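Local coordinates for ORF 37 (PDB 3FHD), which cuts single- and double-stranded DNA as an endonuclease and exonuclease and helps process branched viral DNA so that unit-length linear genomes are made, at residues L213-H218 with C442-D447; G228-P233 with S403-E408; L242-N247 with K263-K268; T360-Y365 with L458-P463; S421-I426 with P463-R468. All blocks are in the same frame, centred on the assembly; numbering follows the deposited sequence.

Contact 1. Residues L213-H218 with C442-D447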
# COMPACT_ATOMS: atom_id res chain seq x y z
N LEU A 213 6.62 7.63 13.80
CA LEU A 213 5.52 8.47 13.34
C LEU A 213 4.47 8.63 14.44
O LEU A 213 4.06 9.74 14.80
CB LEU A 213 4.90 7.89 12.04
CG LEU A 213 5.83 7.84 10.82
CD1 LEU A 213 5.23 7.14 9.56
CD2 LEU A 213 6.34 9.24 10.47
N ALA A 214 4.04 7.49 14.99
CA ALA A 214 3.00 7.45 16.02
C ALA A 214 3.39 8.18 17.32
O ALA A 214 2.63 9.03 17.84
CB ALA A 214 2.65 5.99 16.30
N THR A 215 4.58 7.88 17.82
CA THR A 215 5.08 8.39 19.09
C THR A 215 5.69 9.80 19.03
O THR A 215 5.54 10.60 19.98
CB THR A 215 6.13 7.41 19.65
OG1 THR A 215 5.52 6.12 19.80
CG2 THR A 215 6.65 7.89 21.01
N LEU A 216 6.40 10.11 17.95
CA LEU A 216 7.15 11.37 17.91
C LEU A 216 6.53 12.46 17.07
O LEU A 216 6.71 13.64 17.37
CB LEU A 216 8.62 11.15 17.53
CG LEU A 216 9.41 10.08 18.31
CD1 LEU A 216 10.82 9.98 17.76
CD2 LEU A 216 9.45 10.34 19.83
N LEU A 217 5.80 12.08 16.02
CA LEU A 217 5.15 13.06 15.14
C LEU A 217 3.68 13.26 15.47
O LEU A 217 3.14 14.33 15.26
CB LEU A 217 5.28 12.68 13.65
CG LEU A 217 6.48 13.23 12.87
CD1 LEU A 217 7.81 12.87 13.53
CD2 LEU A 217 6.45 12.72 11.40
N HIS A 218 3.01 12.21 15.94
CA HIS A 218 1.57 12.31 16.18
C HIS A 218 1.19 11.80 17.58
O HIS A 218 0.30 10.97 17.73
CB HIS A 218 0.81 11.58 15.07
CG HIS A 218 1.04 12.15 13.70
ND1 HIS A 218 0.45 13.32 13.27
CD2 HIS A 218 1.78 11.70 12.66
CE1 HIS A 218 0.82 13.56 12.02
NE2 HIS A 218 1.62 12.59 11.63
N CYS A 442 16.61 -0.46 23.86
CA CYS A 442 16.33 0.89 23.35
C CYS A 442 14.82 1.13 23.32
O CYS A 442 14.04 0.17 23.26
CB CYS A 442 16.94 1.08 21.96
SG CYS A 442 18.74 1.05 21.93
N THR A 443 14.40 2.39 23.39
CA THR A 443 12.97 2.70 23.40
C THR A 443 12.63 3.96 22.63
O THR A 443 13.41 4.92 22.62
CB THR A 443 12.40 2.85 24.84
OG1 THR A 443 13.16 3.82 25.57
CG2 THR A 443 12.39 1.51 25.59
N ILE A 444 11.45 3.95 22.00
CA ILE A 444 10.81 5.15 21.45
C ILE A 444 9.53 5.37 22.25
O ILE A 444 8.59 4.58 22.14
CB ILE A 444 10.45 4.99 19.92
CG1 ILE A 444 11.64 4.47 19.11
CG2 ILE A 444 9.94 6.33 19.34
CD1 ILE A 444 11.24 3.79 17.78
N GLY A 445 9.49 6.41 23.08
CA GLY A 445 8.41 6.56 24.06
C GLY A 445 8.39 5.40 25.05
O GLY A 445 9.40 5.07 25.66
N GLY A 446 7.23 4.76 25.19
CA GLY A 446 7.11 3.59 26.06
C GLY A 446 7.69 2.37 25.38
O GLY A 446 8.34 1.54 26.03
N ASP A 447 7.51 2.32 24.06
CA ASP A 447 7.76 1.15 23.21
C ASP A 447 9.23 0.73 23.16
O ASP A 447 10.10 1.53 22.82
CB ASP A 447 7.29 1.44 21.77
CG ASP A 447 5.84 1.91 21.70
OD1 ASP A 447 5.44 2.81 22.48
OD2 ASP A 447 5.10 1.38 20.84
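Thr215 and Gly445 are the nearest backbone neighbours, CA to CA 6.3 Å, where the last turn of helix 203-217 meets the type II' beta turn Ile444-Asp447 of a short hairpin. The turn joins strands 443-444 and 447-448, and its tip rests on the helix at the protein surface. The case illustrates how a turn can dock through carbon contacts alone. Ile444 aims CG2 at the helix; with that methyl anti to the backbone N and beside its own carbonyl carbon, it fits between two consecutive helical residues. Thr215 offers CB at 4.0 Å from Ile444 CG2, while Leu216, crossing the isoleucine at about a right angle, brings its branch point CG to 3.9 Å from the same methyl. Leu216 CD1 and CD2 follow at almost the same distance, so the whole branched end of the leucine faces that methyl. Earlier in the helix, Val208, Thr211 and Leu212 also touch Ile444. The helix ends in a wide pi-type turn, in which Leu213 O receives both Leu217 N and His218 N. Gly445 carries no side chain, and the methyl CG2 of Thr215 lies directly on its backbone, 3.8 Å from Gly445 CA.

Contact 2. Residues G228-P233 with S403-E408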
# COMPACT_ATOMS: atom_id res chain seq x y z
N GLY A 228 -5.61 -3.38 6.87
CA GLY A 228 -5.73 -4.55 6.01
C GLY A 228 -5.74 -4.14 4.54
O GLY A 228 -5.25 -3.07 4.16
N PHE A 229 -6.28 -5.02 3.70
CA PHE A 229 -6.29 -4.76 2.29
C PHE A 229 -7.65 -4.13 1.88
O PHE A 229 -8.70 -4.70 2.12
CB PHE A 229 -6.12 -6.07 1.52
CG PHE A 229 -5.81 -5.84 0.06
CD1 PHE A 229 -4.68 -5.10 -0.32
CD2 PHE A 229 -6.65 -6.34 -0.91
CE1 PHE A 229 -4.39 -4.88 -1.71
CE2 PHE A 229 -6.38 -6.14 -2.26
CZ PHE A 229 -5.26 -5.40 -2.65
N MET A 230 -7.58 -2.94 1.29
CA MET A 230 -8.76 -2.18 0.91
C MET A 230 -8.98 -2.30 -0.59
O MET A 230 -8.31 -1.60 -1.35
CB MET A 230 -8.55 -0.71 1.26
CG MET A 230 -8.58 -0.52 2.77
SD MET A 230 -8.06 1.05 3.46
CE MET A 230 -6.84 1.60 2.32
N GLN A 231 -9.93 -3.16 -0.99
CA GLN A 231 -10.31 -3.29 -2.39
C GLN A 231 -11.14 -2.03 -2.78
O GLN A 231 -11.82 -1.44 -1.91
CB GLN A 231 -11.17 -4.55 -2.56
CG GLN A 231 -10.48 -5.85 -2.09
CD GLN A 231 -11.46 -7.02 -1.96
OE1 GLN A 231 -11.59 -7.84 -2.88
NE2 GLN A 231 -12.14 -7.10 -0.81
N SER A 232 -11.09 -1.62 -4.04
CA SER A 232 -12.03 -0.61 -4.56
C SER A 232 -13.47 -1.15 -4.65
O SER A 232 -13.74 -2.06 -5.42
CB SER A 232 -11.60 -0.09 -5.96
OG SER A 232 -12.72 0.59 -6.57
N PRO A 233 -14.42 -0.55 -3.88
CA PRO A 233 -15.81 -1.04 -4.01
C PRO A 233 -16.47 -0.63 -5.32
O PRO A 233 -17.50 -1.21 -5.69
CB PRO A 233 -16.52 -0.39 -2.80
CG PRO A 233 -15.68 0.87 -2.51
CD PRO A 233 -14.27 0.49 -2.85
N SER A 403 -3.90 7.25 -2.59
CA SER A 403 -4.76 8.41 -2.50
C SER A 403 -6.15 8.19 -3.14
O SER A 403 -7.17 8.61 -2.60
CB SER A 403 -4.12 9.73 -3.07
OG SER A 403 -4.05 9.71 -4.50
N SER A 404 -6.19 7.53 -4.30
CA SER A 404 -7.43 7.27 -5.02
C SER A 404 -8.37 6.36 -4.21
O SER A 404 -9.60 6.62 -4.14
CB SER A 404 -7.11 6.60 -6.37
OG SER A 404 -6.43 7.55 -7.19
N ILE A 405 -7.80 5.32 -3.59
CA ILE A 405 -8.58 4.39 -2.77
C ILE A 405 -9.06 5.05 -1.48
O ILE A 405 -10.24 4.93 -1.13
CB ILE A 405 -7.88 3.05 -2.47
CG1 ILE A 405 -7.65 2.24 -3.78
CG2 ILE A 405 -8.65 2.25 -1.34
CD1 ILE A 405 -8.92 1.94 -4.54
N VAL A 406 -8.17 5.76 -0.78
CA VAL A 406 -8.59 6.53 0.42
C VAL A 406 -9.74 7.51 0.12
O VAL A 406 -10.71 7.64 0.89
CB VAL A 406 -7.38 7.29 1.05
CG1 VAL A 406 -7.89 8.26 2.11
CG2 VAL A 406 -6.43 6.33 1.72
N GLU A 407 -9.61 8.26 -0.98
CA GLU A 407 -10.63 9.25 -1.34
C GLU A 407 -11.97 8.65 -1.80
O GLU A 407 -13.03 9.22 -1.53
CB GLU A 407 -10.06 10.26 -2.34
CG GLU A 407 -9.07 11.20 -1.63
CD GLU A 407 -8.05 11.85 -2.55
OE1 GLU A 407 -8.30 11.88 -3.79
OE2 GLU A 407 -6.99 12.31 -2.03
N GLU A 408 -11.89 7.50 -2.45
CA GLU A 408 -13.08 6.67 -2.78
C GLU A 408 -13.85 6.26 -1.52
O GLU A 408 -15.06 6.45 -1.46
CB GLU A 408 -12.63 5.44 -3.61
CG GLU A 408 -13.78 4.50 -4.14
CD GLU A 408 -13.18 3.29 -4.91
OE1 GLU A 408 -11.98 3.33 -5.20
OE2 GLU A 408 -13.89 2.30 -5.24
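Oxygen OE2 of Glu408 is gripped by two donors two residues apart in the chain: the hydroxyl OG of Ser232, which gives it a hydrogen bond, and the backbone N of Gln234. The distance from Ser232 OG to Glu408 OE2, 2.5 Å, is very short, and its exact value deserves caution. Glu408 reaches across from helix 394-412 stretched, CG anti to its backbone N (chi1 -176°) and the chain straight beyond. Ser232 answers with OG swung beside its own carbonyl carbon. Between the two donors sits Pro233, whose N has no hydrogen to offer; its ring comes from the direction opposite to the glutamate, and Pro233 CD meets Glu408 OE2 at 3.0 Å. Towards the earlier turn of the helix the contact becomes apolar. Ile405 places CD1 3.6 Å from Ser232 CB and lays CG2 3.9 Å from Met230 CB; Met230 and Ile405 run past each other in opposite directions. Met230 belongs to strand 230-231, an outer strand of a small three-stranded sheet, so this apolar contact and the Ser232-Glu408 hydrogen bond join the helix to that sheet. Two donors on one oxygen are consistent with an ionised carboxylate and would limit its rotation.

Contact 3. Residues L242-N247 with K263-K268. With MG (magnesium ion), chain E.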
# COMPACT_ATOMS: atom_id res chain seq x y z
N LEU A 242 -2.38 0.29 3.53
CA LEU A 242 -1.63 1.44 3.93
C LEU A 242 -0.65 1.08 5.03
O LEU A 242 -0.90 0.16 5.80
CB LEU A 242 -2.57 2.52 4.44
CG LEU A 242 -3.72 3.02 3.51
CD1 LEU A 242 -4.59 4.02 4.24
CD2 LEU A 242 -3.19 3.62 2.20
N ASP A 243 0.45 1.82 5.12
CA ASP A 243 1.41 1.55 6.21
C ASP A 243 0.95 2.22 7.51
O ASP A 243 0.96 1.58 8.56
CB ASP A 243 2.82 2.03 5.83
CG ASP A 243 3.40 1.31 4.63
OD1 ASP A 243 2.85 0.26 4.23
OD2 ASP A 243 4.40 1.78 4.09
N PHE A 244 0.61 3.50 7.44
CA PHE A 244 0.28 4.30 8.64
C PHE A 244 -0.60 5.49 8.29
O PHE A 244 -0.40 6.08 7.23
CB PHE A 244 1.60 4.82 9.24
CG PHE A 244 1.42 5.71 10.44
CD1 PHE A 244 1.20 5.16 11.70
CD2 PHE A 244 1.45 7.09 10.31
CE1 PHE A 244 1.02 6.03 12.83
CE2 PHE A 244 1.25 7.94 11.42
CZ PHE A 244 1.06 7.40 12.67
N ALA A 245 -1.53 5.86 9.18
CA ALA A 245 -2.30 7.09 9.01
C ALA A 245 -2.55 7.75 10.35
O ALA A 245 -2.75 7.08 11.38
CB ALA A 245 -3.60 6.82 8.29
N ALA A 246 -2.53 9.07 10.33
CA ALA A 246 -2.87 9.87 11.51
C ALA A 246 -4.25 10.51 11.29
O ALA A 246 -4.61 10.84 10.16
CB ALA A 246 -1.77 10.92 11.77
N ASN A 247 -5.02 10.67 12.37
CA ASN A 247 -6.47 11.05 12.28
C ASN A 247 -7.41 10.04 11.61
O ASN A 247 -8.25 10.40 10.78
CB ASN A 247 -6.66 12.42 11.60
CG ASN A 247 -6.03 13.57 12.37
OD1 ASN A 247 -6.73 14.47 12.84
ND2 ASN A 247 -4.71 13.57 12.47
N LYS A 263 -3.79 12.19 7.64
CA LYS A 263 -2.47 12.26 7.03
C LYS A 263 -2.04 10.83 6.74
O LYS A 263 -2.00 10.00 7.63
CB LYS A 263 -1.47 12.95 7.94
CG LYS A 263 -1.71 14.47 8.14
CD LYS A 263 -0.60 15.09 9.01
CE LYS A 263 -0.71 16.62 9.11
NZ LYS A 263 -0.67 17.25 7.75
N VAL A 264 -1.76 10.54 5.48
CA VAL A 264 -1.44 9.14 5.11
C VAL A 264 0.06 9.01 4.78
O VAL A 264 0.58 9.77 3.97
CB VAL A 264 -2.38 8.63 3.95
CG1 VAL A 264 -2.00 7.21 3.52
CG2 VAL A 264 -3.87 8.72 4.39
N TYR A 265 0.74 8.01 5.38
CA TYR A 265 2.18 7.81 5.13
C TYR A 265 2.54 6.43 4.54
O TYR A 265 2.09 5.39 5.05
CB TYR A 265 3.02 7.98 6.42
CG TYR A 265 2.91 9.31 7.15
CD1 TYR A 265 4.01 10.18 7.21
CD2 TYR A 265 1.74 9.67 7.83
CE1 TYR A 265 3.91 11.40 7.91
CE2 TYR A 265 1.64 10.87 8.54
CZ TYR A 265 2.73 11.73 8.57
OH TYR A 265 2.62 12.92 9.25
N GLU A 266 3.28 6.44 3.43
CA GLU A 266 3.90 5.25 2.88
C GLU A 266 5.36 5.19 3.44
O GLU A 266 6.12 6.11 3.24
CB GLU A 266 3.88 5.31 1.36
CG GLU A 266 4.65 4.20 0.64
CD GLU A 266 4.25 2.77 1.06
OE1 GLU A 266 3.04 2.43 1.23
OE2 GLU A 266 5.18 1.96 1.16
N ILE A 267 5.71 4.09 4.10
CA ILE A 267 7.00 3.98 4.80
C ILE A 267 8.01 3.23 3.92
O ILE A 267 7.67 2.20 3.37
CB ILE A 267 6.81 3.31 6.18
CG1 ILE A 267 6.09 4.26 7.13
CG2 ILE A 267 8.18 2.82 6.79
CD1 ILE A 267 5.41 3.58 8.28
N LYS A 268 9.23 3.76 3.76
CA LYS A 268 10.33 3.05 3.04
C LYS A 268 11.58 3.06 3.93
O LYS A 268 11.76 3.99 4.70
CB LYS A 268 10.68 3.76 1.71
CG LYS A 268 9.51 3.91 0.74
CD LYS A 268 9.05 2.52 0.29
CE LYS A 268 7.81 2.63 -0.58
NZ LYS A 268 7.20 1.31 -0.82
MG MG E . 6.04 0.54 2.86
O HOH W 1 0.70 3.89 3.08
O HOH W 2 4.09 -0.81 1.32
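Asp243 keeps CG beside its backbone N (chi1 -63°), whereas Glu266 starts with CG anti to the backbone N (chi1 173°) and then bends at chi2 (54°); these turns bring two carboxylates from neighbouring segments to one magnesium ion. Asp243 OD2 and Glu266 OE2 each lie 2.4 Å from the metal, and the backbone O of Ile267 is the third protein ligand in this model, at the same distance. Second-shell bonds hold these groups in place. Asp243 OD2 uses its anti lone pair to accept from Ile267 N at 2.7 Å, so one oxygen serves both metal and strand. Lys268 NZ forms a salt bridge to Glu266 OE2 at 2.9 Å, arriving from above the carboxylate plane, and Gln402 holds the other oxygen, OE1. Beyond the metal the segments pair as antiparallel strands, with Tyr265 N bonded to Phe244 O at 2.9 Å. On the sheet face carrying both rings, Phe244 turns its edge to Tyr265 in an offset edge-to-face pair, and Tyr265 OH is held by His218. Water 1 links Asp243 N with Tyr265 O. An aspartate just before one strand, with Glu-Ile-Lys on the next, is the signature of the PD-(D/E)XK nuclease superfamily.

Contact 4. Residues T360-Y365 with L458-P463; sequences TESDVY and LLIVTP
Tyr365 and Leu459 run abreast, both leaving the same face of neighbouring antiparallel strands in the central mixed sheet of this PD-(D/E)XK nuclease. The axes of 362-365 and 458-463 approach to 4.7 Å, 169° apart in direction, a regular pairing in which every second residue shares a face. On the face of Tyr365, CD2 of the ring stands 4.0 Å from Leu459 CD2, and Tyr365 CE2 lies 3.9 Å from Val461 CG2, the valine crossing the tyrosine at a slant. Tyr365 reaches both because CG sits anti to its carbonyl carbon, which lays the ring back along the partner strand; Leu217 of helix 203-217 packs on this same layer. Val364 and Ile460 stand side by side on the other face, and Val364 CG1 also meets Leu458 CD1 at 3.7 Å, under helix 296-303. Between the layers, paired backbone bonds join Asp363 to Val461 and Tyr365 to Leu459, with Tyr365 N 2.7 Å from Leu459 O. At the far end two hydroxyls meet, Ser362 OG 2.7 Å from Thr462 OG1, and Ser362 OG is also bonded to Leu387 O. There the pairing gives way to carbon contact, with Pro463 CG against Thr360 CB at 3.8 Å.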
# COMPACT_ATOMS: atom_id res chain seq x y z
N THR A 360 6.38 22.56 -1.37
CA THR A 360 6.43 22.13 0.04
C THR A 360 7.65 21.25 0.27
O THR A 360 7.77 20.17 -0.32
CB THR A 360 5.18 21.33 0.47
OG1 THR A 360 4.01 21.89 -0.13
CG2 THR A 360 5.03 21.31 2.00
N GLU A 361 8.55 21.71 1.15
CA GLU A 361 9.79 20.98 1.42
C GLU A 361 9.64 19.76 2.35
O GLU A 361 8.65 19.64 3.08
CB GLU A 361 10.87 21.93 1.96
CG GLU A 361 11.20 23.08 1.01
CD GLU A 361 12.28 23.98 1.56
OE1 GLU A 361 12.13 24.46 2.70
OE2 GLU A 361 13.29 24.20 0.86
N SER A 362 10.63 18.87 2.31
CA SER A 362 10.70 17.71 3.20
C SER A 362 11.10 18.12 4.62
O SER A 362 11.86 19.06 4.80
CB SER A 362 11.73 16.71 2.68
OG SER A 362 11.27 16.01 1.55
N ASP A 363 10.57 17.43 5.63
CA ASP A 363 11.03 17.60 7.00
C ASP A 363 12.08 16.54 7.30
O ASP A 363 11.84 15.35 7.06
CB ASP A 363 9.87 17.45 7.99
CG ASP A 363 8.87 18.59 7.90
OD1 ASP A 363 9.30 19.75 7.96
OD2 ASP A 363 7.66 18.34 7.78
N VAL A 364 13.23 16.96 7.83
CA VAL A 364 14.25 15.98 8.24
C VAL A 364 14.34 15.92 9.77
O VAL A 364 14.46 16.94 10.40
CB VAL A 364 15.63 16.32 7.63
CG1 VAL A 364 16.66 15.29 8.09
CG2 VAL A 364 15.52 16.35 6.11
N TYR A 365 14.28 14.71 10.35
CA TYR A 365 14.37 14.50 11.79
C TYR A 365 15.64 13.72 12.11
O TYR A 365 15.77 12.56 11.74
CB TYR A 365 13.17 13.71 12.33
CG TYR A 365 11.86 14.35 12.01
CD1 TYR A 365 11.29 15.25 12.91
CD2 TYR A 365 11.21 14.11 10.80
CE1 TYR A 365 10.08 15.87 12.65
CE2 TYR A 365 9.99 14.74 10.51
CZ TYR A 365 9.45 15.63 11.45
OH TYR A 365 8.25 16.27 11.22
N LEU A 458 17.69 8.50 11.38
CA LEU A 458 17.22 9.62 10.60
C LEU A 458 15.88 9.30 9.99
O LEU A 458 15.66 8.17 9.52
CB LEU A 458 18.23 9.90 9.50
CG LEU A 458 18.16 11.13 8.59
CD1 LEU A 458 18.56 12.40 9.36
CD2 LEU A 458 19.12 10.90 7.39
N LEU A 459 14.99 10.29 9.99
CA LEU A 459 13.66 10.19 9.37
C LEU A 459 13.45 11.38 8.43
O LEU A 459 13.65 12.53 8.81
CB LEU A 459 12.57 10.13 10.45
CG LEU A 459 11.10 9.96 9.99
CD1 LEU A 459 10.85 8.61 9.39
CD2 LEU A 459 10.12 10.23 11.14
N ILE A 460 13.08 11.10 7.19
CA ILE A 460 12.72 12.16 6.26
C ILE A 460 11.24 11.99 5.87
O ILE A 460 10.83 10.89 5.52
CB ILE A 460 13.61 12.11 5.02
CG1 ILE A 460 15.10 12.24 5.45
CG2 ILE A 460 13.19 13.20 4.02
CD1 ILE A 460 16.06 12.45 4.29
N VAL A 461 10.47 13.07 5.96
CA VAL A 461 9.06 13.05 5.58
C VAL A 461 8.91 13.99 4.39
O VAL A 461 9.23 15.18 4.48
CB VAL A 461 8.11 13.43 6.76
CG1 VAL A 461 6.64 13.46 6.30
CG2 VAL A 461 8.27 12.44 7.93
N THR A 462 8.45 13.42 3.28
CA THR A 462 8.32 14.11 2.01
C THR A 462 6.84 14.12 1.58
O THR A 462 6.24 13.05 1.43
CB THR A 462 9.20 13.39 0.94
OG1 THR A 462 10.57 13.39 1.37
CG2 THR A 462 9.12 14.09 -0.41
N PRO A 463 6.24 15.32 1.39
CA PRO A 463 4.86 15.45 0.87
C PRO A 463 4.73 14.96 -0.59
O PRO A 463 5.71 15.00 -1.36
CB PRO A 463 4.57 16.96 0.97
CG PRO A 463 5.87 17.61 1.04
CD PRO A 463 6.82 16.64 1.71

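Contact 5. Residues S421-I426 with P463-R468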
# COMPACT_ATOMS: atom_id res chain seq x y z
N SER A 421 -9.04 17.91 1.99
CA SER A 421 -8.71 16.59 1.49
C SER A 421 -7.52 16.06 2.29
O SER A 421 -6.81 16.82 2.94
CB SER A 421 -8.47 16.56 -0.03
OG SER A 421 -7.44 17.47 -0.44
N PRO A 422 -7.36 14.74 2.30
CA PRO A 422 -6.22 14.20 3.04
C PRO A 422 -4.88 14.65 2.44
O PRO A 422 -4.83 15.12 1.30
CB PRO A 422 -6.41 12.69 2.90
CG PRO A 422 -7.91 12.54 2.63
CD PRO A 422 -8.21 13.70 1.73
N LYS A 423 -3.81 14.56 3.24
CA LYS A 423 -2.45 14.81 2.79
C LYS A 423 -1.62 13.52 2.83
O LYS A 423 -1.83 12.69 3.72
CB LYS A 423 -1.79 15.92 3.64
CG LYS A 423 -2.56 17.21 3.66
CD LYS A 423 -2.36 18.03 2.40
CE LYS A 423 -3.12 19.36 2.45
NZ LYS A 423 -4.64 19.21 2.40
N TYR A 424 -0.72 13.37 1.86
CA TYR A 424 0.08 12.13 1.62
C TYR A 424 1.56 12.40 1.76
O TYR A 424 2.05 13.50 1.42
CB TYR A 424 -0.24 11.52 0.24
CG TYR A 424 -1.72 11.28 0.11
CD1 TYR A 424 -2.31 10.11 0.66
CD2 TYR A 424 -2.55 12.26 -0.46
CE1 TYR A 424 -3.70 9.95 0.59
CE2 TYR A 424 -3.93 12.09 -0.54
CZ TYR A 424 -4.50 10.95 -0.01
OH TYR A 424 -5.87 10.80 -0.11
N TYR A 425 2.28 11.40 2.26
CA TYR A 425 3.72 11.53 2.53
C TYR A 425 4.44 10.21 2.28
O TYR A 425 3.85 9.12 2.42
CB TYR A 425 3.98 11.92 3.99
CG TYR A 425 3.22 13.16 4.46
CD1 TYR A 425 3.77 14.43 4.32
CD2 TYR A 425 1.97 13.03 5.02
CE1 TYR A 425 3.06 15.58 4.75
CE2 TYR A 425 1.25 14.13 5.45
CZ TYR A 425 1.79 15.40 5.32
OH TYR A 425 1.03 16.46 5.76
N ILE A 426 5.71 10.32 1.91
CA ILE A 426 6.61 9.19 2.01
C ILE A 426 7.50 9.44 3.22
O ILE A 426 8.13 10.49 3.33
CB ILE A 426 7.44 8.99 0.75
CG1 ILE A 426 6.54 8.62 -0.44
CG2 ILE A 426 8.53 7.92 0.97
CD1 ILE A 426 7.19 8.91 -1.81
N PRO A 463 6.24 15.32 1.39
CA PRO A 463 4.86 15.45 0.87
C PRO A 463 4.73 14.96 -0.59
O PRO A 463 5.71 15.00 -1.36
CB PRO A 463 4.57 16.96 0.97
CG PRO A 463 5.87 17.61 1.04
CD PRO A 463 6.82 16.64 1.71
N VAL A 464 3.54 14.48 -0.95
CA VAL A 464 3.24 14.07 -2.32
C VAL A 464 1.85 14.63 -2.68
O VAL A 464 0.89 14.40 -1.97
CB VAL A 464 3.21 12.51 -2.51
CG1 VAL A 464 3.19 12.17 -4.03
CG2 VAL A 464 4.43 11.80 -1.86
N TYR A 465 1.77 15.38 -3.78
CA TYR A 465 0.52 15.95 -4.29
C TYR A 465 0.16 15.34 -5.64
O TYR A 465 1.06 14.99 -6.41
CB TYR A 465 0.62 17.48 -4.39
CG TYR A 465 1.03 18.16 -3.08
CD1 TYR A 465 0.08 18.52 -2.13
CD2 TYR A 465 2.37 18.43 -2.81
CE1 TYR A 465 0.46 19.15 -0.93
CE2 TYR A 465 2.76 19.03 -1.62
CZ TYR A 465 1.80 19.39 -0.68
OH TYR A 465 2.20 20.02 0.50
N PHE A 466 -1.15 15.21 -5.93
CA PHE A 466 -1.64 14.54 -7.16
C PHE A 466 -2.66 15.38 -7.94
O PHE A 466 -3.84 15.47 -7.55
CB PHE A 466 -2.24 13.15 -6.85
CG PHE A 466 -1.34 12.26 -6.05
CD1 PHE A 466 -0.26 11.64 -6.65
CD2 PHE A 466 -1.57 12.07 -4.69
CE1 PHE A 466 0.59 10.84 -5.88
CE2 PHE A 466 -0.74 11.28 -3.92
CZ PHE A 466 0.35 10.68 -4.51
N PRO A 467 -2.22 15.98 -9.08
CA PRO A 467 -3.15 16.74 -9.93
C PRO A 467 -4.27 15.81 -10.40
O PRO A 467 -4.03 14.62 -10.63
CB PRO A 467 -2.27 17.20 -11.11
CG PRO A 467 -0.85 17.02 -10.65
CD PRO A 467 -0.86 15.90 -9.66
N ARG A 468 -5.49 16.34 -10.54
CA ARG A 468 -6.66 15.50 -10.80
C ARG A 468 -6.64 14.85 -12.17
O ARG A 468 -7.01 13.68 -12.31
CB ARG A 468 -7.95 16.31 -10.66
CG ARG A 468 -8.43 16.39 -9.23
CD ARG A 468 -9.69 17.24 -9.17
NE ARG A 468 -9.71 18.08 -7.97
CZ ARG A 468 -10.23 19.31 -7.92
NH1 ARG A 468 -10.78 19.86 -9.00
NH2 ARG A 468 -10.18 19.99 -6.77
O HOH W 3 -0.67 15.59 -0.11
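Backbone polar bonds come first: Val464 N donates to Tyr424 O at 3.0 Å. The two segments then diverge, and water 3 takes over the missing direct link, accepting from Tyr424 N at 3.0 Å and donating to Val464 O at 2.7 Å. A single water thus bridges the two backbones where they draw apart. Aromatic contact follows on the same side as Val464. Phe466 turns its edge to Tyr424 in an offset edge-to-face pair, centroids 6.0 Å apart with planes at 61°, and its CE2 is the atom that approaches Tyr424 CD2. Apolar contact completes the interface. Ile426 CD1 reaches Val464 CG2 at 4.0 Å; that methyl is anti to its own carbonyl carbon, and the isoleucine meets it at a slant. On the other face Tyr425 brings CD1 to 3.8 Å from Pro463 CA. The hydroxyls leave the interface: Tyr424 OH bonds to Glu407 of helix 394-412, Tyr425 OH to Lys263 of strand 262-269. Strand 423-432 thus stands between strands 262-269 and 455-464, with helix 394-412 covering the Tyr424 side and Pro467 at the N-cap position of helix 468-489.

How the contacts relate
From the N terminus, helix 203-217 opens contact 1, segment 228-233 opens contact 2 and segment 242-247 opens contact 3. Contact 3 closes first, over a short loop; contact 2, closed by helix 394-412, encloses it, and contact 1, closed by the hairpin after strand 423-432, encloses both. Contacts 4 and 5 both follow contact 3 in series. Contact 4 starts at strand 362-367 and crosses contacts 1, 2 and 5; contact 5 follows contact 2 but crosses contact 1. Contacts 3, 4 and 5 join strands of one central sheet, contacts 4 and 5 sharing Pro463. Helix 394-412 links contact 2 to contact 5. Contact 3, which holds the metal site, touches contacts 1, 2, 4 and 5.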